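Local coordinates for outer membrane protein SusF (PDB 4FE9) that binds starch at the bacterial cell surface through its carbohydrate-binding modules, before the glycan is transported into the periplasm for degradation, at residues Ser190-Phe195 against Ile233-Asp238. Numbering follows the deposited sequence.
Sequences SNFKIF and INTALD. With GLC (alpha-D-glucopyranose), chain B; GLC (alpha-D-glucopyranose), chain C.
A chi1 of -169° swings the Asn234 amide away from its backbone N, and a chi1 of -69° sets the Asn191 amide opposite its carbonyl carbon; the two meet on the glycan-binding face of the sheet. Asn234 ND2 donates to Asn191 OD1 at 2.9 Å; the acceptor lies in the Asn234 amide plane, whereas the donor stands above the Asn191 carbonyl plane, the amides 77° apart. In an orientation consistent with this bond, Asn191 ND2 donates to O6 of one glucose at 3.0 Å, while Lys193, extended beyond CG, places NZ 2.8 Å from both O2 and O3 of the adjoining glucose, hydrogen-bonding to each. Asn234 is thus second-shell; its OD1 closes an Asx turn by accepting from Ala236 N. A leucine in its place would probably leave Asn191 OD1 without this donor, the Asn191 amide freer to turn from the sugar, and the turn without its acceptor. On the other face, Ile233 CB sits over the Phe192 ring, 4.0 Å from the centroid, a CH-pi contact. Phe192 and Ile233 form an antiparallel hydrogen-bonded pair (Phe192 N to Ile233 O 2.7 Å, Ile233 N to Phe192 O 2.8 Å). Thr235 N donates to Ser190 O at 2.8 Å, and Thr235 OG1 accepts from Ser190 N. Strand 233-234 is an edge strand of its antiparallel sheet, beside 191-196; Phe192, Ile233 and Thr235 pack against strand 251-256.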
ATOM      1  N   SER A 190       1.196  20.914  10.139  1.00 15.05           N
ATOM      2  CA  SER A 190       1.434  22.018   9.276  1.00 13.95           C
ATOM      3  C   SER A 190       0.373  22.096   8.194  1.00 12.80           C
ATOM      4  O   SER A 190      -0.071  21.075   7.686  1.00 11.39           O
ATOM      5  CB  SER A 190       2.828  21.911   8.664  1.00 13.59           C
ATOM      6  OG  SER A 190       3.040  22.947   7.732  1.00 13.51           O
ATOM      7  N   ASN A 191      -0.103  23.308   7.936  1.00 11.49           N
ATOM      8  CA  ASN A 191      -0.805  23.604   6.687  1.00 10.89           C
ATOM      9  C   ASN A 191       0.178  23.688   5.537  1.00 10.64           C
ATOM     10  O   ASN A 191       1.326  24.130   5.720  1.00  9.94           O
ATOM     11  CB  ASN A 191      -1.566  24.913   6.816  1.00 10.25           C
ATOM     12  CG  ASN A 191      -2.732  24.797   7.775  1.00 12.97           C
ATOM     13  OD1 ASN A 191      -3.369  23.756   7.847  1.00 10.55           O
ATOM     14  ND2 ASN A 191      -2.910  25.803   8.618  1.00 10.36           N
ATOM     15  N   PHE A 192      -0.239  23.222   4.364  1.00  8.88           N
ATOM     16  CA  PHE A 192       0.576  23.394   3.178  1.00  9.26           C
ATOM     17  C   PHE A 192      -0.255  23.433   1.898  1.00  8.57           C
ATOM     18  O   PHE A 192      -1.399  22.951   1.866  1.00  8.83           O
ATOM     19  CB  PHE A 192       1.628  22.298   3.095  1.00  8.68           C
ATOM     20  CG  PHE A 192       1.059  20.915   2.863  1.00  7.64           C
ATOM     21  CD1 PHE A 192       1.022  20.373   1.575  1.00  5.96           C
ATOM     22  CD2 PHE A 192       0.611  20.148   3.919  1.00  5.22           C
ATOM     23  CE1 PHE A 192       0.505  19.118   1.351  1.00  6.33           C
ATOM     24  CE2 PHE A 192       0.115  18.855   3.704  1.00  7.47           C
ATOM     25  CZ  PHE A 192       0.095  18.336   2.403  1.00 10.08           C
ATOM     26  N   LYS A 193       0.352  23.928   0.834  1.00  8.17           N
ATOM     27  CA  LYS A 193      -0.204  23.768  -0.519  1.00  8.73           C
ATOM     28  C   LYS A 193       0.823  23.136  -1.470  1.00  9.42           C
ATOM     29  O   LYS A 193       2.020  23.133  -1.182  1.00  8.90           O
ATOM     30  CB  LYS A 193      -0.683  25.117  -1.047  1.00  8.02           C
ATOM     31  CG  LYS A 193      -2.005  25.574  -0.386  1.00  7.97           C
ATOM     32  CD  LYS A 193      -2.287  27.061  -0.601  1.00 10.34           C
ATOM     33  CE  LYS A 193      -3.765  27.313  -0.423  1.00  6.98           C
ATOM     34  NZ  LYS A 193      -4.180  28.714  -0.475  1.00  6.30           N
ATOM     35  N   ILE A 194       0.343  22.665  -2.627  1.00  8.53           N
ATOM     36  CA  ILE A 194       1.185  22.157  -3.673  1.00  7.74           C
ATOM     37  C   ILE A 194       1.171  23.130  -4.827  1.00  7.84           C
ATOM     38  O   ILE A 194       0.123  23.656  -5.184  1.00  7.91           O
ATOM     39  CB  ILE A 194       0.663  20.837  -4.168  1.00  9.16           C
ATOM     40  CG1 ILE A 194       0.694  19.801  -3.048  1.00  9.08           C
ATOM     41  CG2 ILE A 194       1.500  20.322  -5.349  1.00  8.34           C
ATOM     42  CD1 ILE A 194      -0.262  18.607  -3.318  1.00 17.17           C
ATOM     43  N   PHE A 195       2.335  23.483  -5.325  1.00  5.96           N
ATOM     44  CA  PHE A 195       2.392  24.412  -6.445  1.00  8.47           C
ATOM     45  C   PHE A 195       3.053  23.749  -7.619  1.00  8.72           C
ATOM     46  O   PHE A 195       4.085  23.121  -7.466  1.00 10.03           O
ATOM     47  CB  PHE A 195       3.150  25.681  -6.057  1.00  7.22           C
ATOM     48  CG  PHE A 195       2.406  26.548  -5.100  1.00  8.38           C
ATOM     49  CD1 PHE A 195       2.424  26.270  -3.732  1.00 12.95           C
ATOM     50  CD2 PHE A 195       1.558  27.521  -5.563  1.00  9.33           C
ATOM     51  CE1 PHE A 195       1.638  27.002  -2.855  1.00  7.85           C
ATOM     52  CE2 PHE A 195       0.764  28.244  -4.694  1.00 12.93           C
ATOM     53  CZ  PHE A 195       0.864  28.035  -3.343  1.00  8.39           C
ATOM     54  N   ILE A 233      -3.954  22.192   2.807  1.00 10.69           N
ATOM     55  CA  ILE A 233      -4.082  20.892   3.391  1.00  9.45           C
ATOM     56  C   ILE A 233      -3.362  20.893   4.730  1.00 11.38           C
ATOM     57  O   ILE A 233      -2.245  21.463   4.862  1.00 10.14           O
ATOM     58  CB  ILE A 233      -3.468  19.824   2.493  1.00 10.29           C
ATOM     59  CG1 ILE A 233      -4.117  19.836   1.076  1.00  9.87           C
ATOM     60  CG2 ILE A 233      -3.536  18.457   3.165  1.00  8.43           C
ATOM     61  CD1 ILE A 233      -3.311  19.097   0.015  1.00  7.98           C
ATOM     62  N   ASN A 234      -3.946  20.227   5.723  1.00 11.19           N
ATOM     63  CA  ASN A 234      -3.242  20.051   6.980  1.00 12.22           C
ATOM     64  C   ASN A 234      -2.605  18.660   7.112  1.00 11.96           C
ATOM     65  O   ASN A 234      -3.222  17.662   6.794  1.00 12.76           O
ATOM     66  CB  ASN A 234      -4.167  20.352   8.181  1.00 13.09           C
ATOM     67  CG  ASN A 234      -3.405  20.439   9.471  1.00 11.55           C
ATOM     68  OD1 ASN A 234      -3.109  19.420  10.058  1.00 11.36           O
ATOM     69  ND2 ASN A 234      -2.787  21.581   9.692  1.00 16.12           N
ATOM     70  N   THR A 235      -1.367  18.592   7.597  1.00 10.96           N
ATOM     71  CA  THR A 235      -0.704  17.281   7.721  1.00 11.69           C
ATOM     72  C   THR A 235      -1.414  16.349   8.687  1.00 13.42           C
ATOM     73  O   THR A 235      -1.292  15.142   8.565  1.00 13.41           O
ATOM     74  CB  THR A 235       0.785  17.388   8.124  1.00 11.32           C
ATOM     75  OG1 THR A 235       0.897  18.097   9.373  1.00 11.08           O
ATOM     76  CG2 THR A 235       1.512  18.127   7.101  1.00 11.50           C
ATOM     77  N   ALA A 236      -2.124  16.912   9.671  1.00 14.95           N
ATOM     78  CA  ALA A 236      -2.768  16.100  10.736  1.00 18.16           C
ATOM     79  C   ALA A 236      -1.772  15.337  11.631  1.00 19.46           C
ATOM     80  O   ALA A 236      -2.032  15.133  12.825  1.00 22.32           O
ATOM     81  CB  ALA A 236      -3.825  15.137  10.160  1.00 17.86           C
ATOM     82  N   LEU A 237      -0.572  15.123  11.122  1.00 19.54           N
ATOM     83  CA  LEU A 237       0.468  14.464  11.878  1.00 19.83           C
ATOM     84  C   LEU A 237       1.646  15.384  12.037  1.00 19.37           C
ATOM     85  O   LEU A 237       1.773  16.373  11.322  1.00 19.60           O
ATOM     86  CB  LEU A 237       0.920  13.194  11.150  1.00 19.77           C
ATOM     87  CG  LEU A 237      -0.200  12.228  10.758  1.00 23.76           C
ATOM     88  CD1 LEU A 237       0.240  11.364   9.576  1.00 26.35           C
ATOM     89  CD2 LEU A 237      -0.630  11.358  11.973  1.00 28.70           C
ATOM     90  N   ASP A 238       2.602  14.963  12.848  1.00 18.55           N
ATOM     91  CA  ASP A 238       3.887  15.571  12.838  1.00 17.23           C
ATOM     92  C   ASP A 238       4.944  14.513  13.046  1.00 17.30           C
ATOM     93  O   ASP A 238       4.655  13.308  12.936  1.00 17.66           O
ATOM     94  CB  ASP A 238       3.972  16.686  13.901  1.00 18.21           C
ATOM     95  CG  ASP A 238       3.760  16.165  15.335  1.00 23.10           C
ATOM     96  OD1 ASP A 238       3.944  14.947  15.575  1.00 32.99           O
ATOM     97  OD2 ASP A 238       3.482  16.990  16.230  1.00 37.32           O
TER
HETATM   98  C1  GLC B   6      -0.916  32.107   1.343  1.00 11.68           C
HETATM   99  C2  GLC B   6      -1.630  30.783   1.102  1.00 15.99           C
HETATM  100  C3  GLC B   6      -2.550  30.470   2.283  1.00 15.62           C
HETATM  101  C4  GLC B   6      -1.733  30.436   3.558  1.00 14.82           C
HETATM  102  C5  GLC B   6      -0.951  31.735   3.722  1.00 13.95           C
HETATM  103  C6  GLC B   6      -0.004  31.589   4.901  1.00 15.44           C
HETATM  104  O2  GLC B   6      -2.448  30.896  -0.070  1.00 17.91           O
HETATM  105  O3  GLC B   6      -3.141  29.200   2.058  1.00 14.39           O
HETATM  106  O4  GLC B   6      -2.570  30.235   4.683  1.00 13.95           O
HETATM  107  O5  GLC B   6      -0.132  32.009   2.542  1.00 14.38           O
HETATM  108  O6  GLC B   6       0.596  32.837   5.146  1.00 13.09           O
HETATM  109  C1  GLC C   7      -2.557  28.896   5.097  1.00 13.81           C
HETATM  110  C2  GLC C   7      -3.950  28.458   5.438  1.00 16.31           C
HETATM  111  C3  GLC C   7      -4.520  29.296   6.564  1.00 13.09           C
HETATM  112  C4  GLC C   7      -3.542  29.395   7.726  1.00 19.10           C
HETATM  113  C5  GLC C   7      -2.227  29.387   7.437  1.00 18.80           C
HETATM  114  C6  GLC C   7      -1.257  29.478   8.581  1.00 23.14           C
HETATM  115  O2  GLC C   7      -4.774  28.602   4.270  1.00 13.67           O
HETATM  116  O3  GLC C   7      -5.758  28.720   6.957  1.00 14.54           O
HETATM  117  O4  GLC C   7      -3.870  30.334   8.791  1.00 19.69           O
HETATM  118  O5  GLC C   7      -1.727  28.756   6.228  1.00 17.87           O
HETATM  119  O6  GLC C   7      -1.049  28.151   9.069  1.00 20.37           O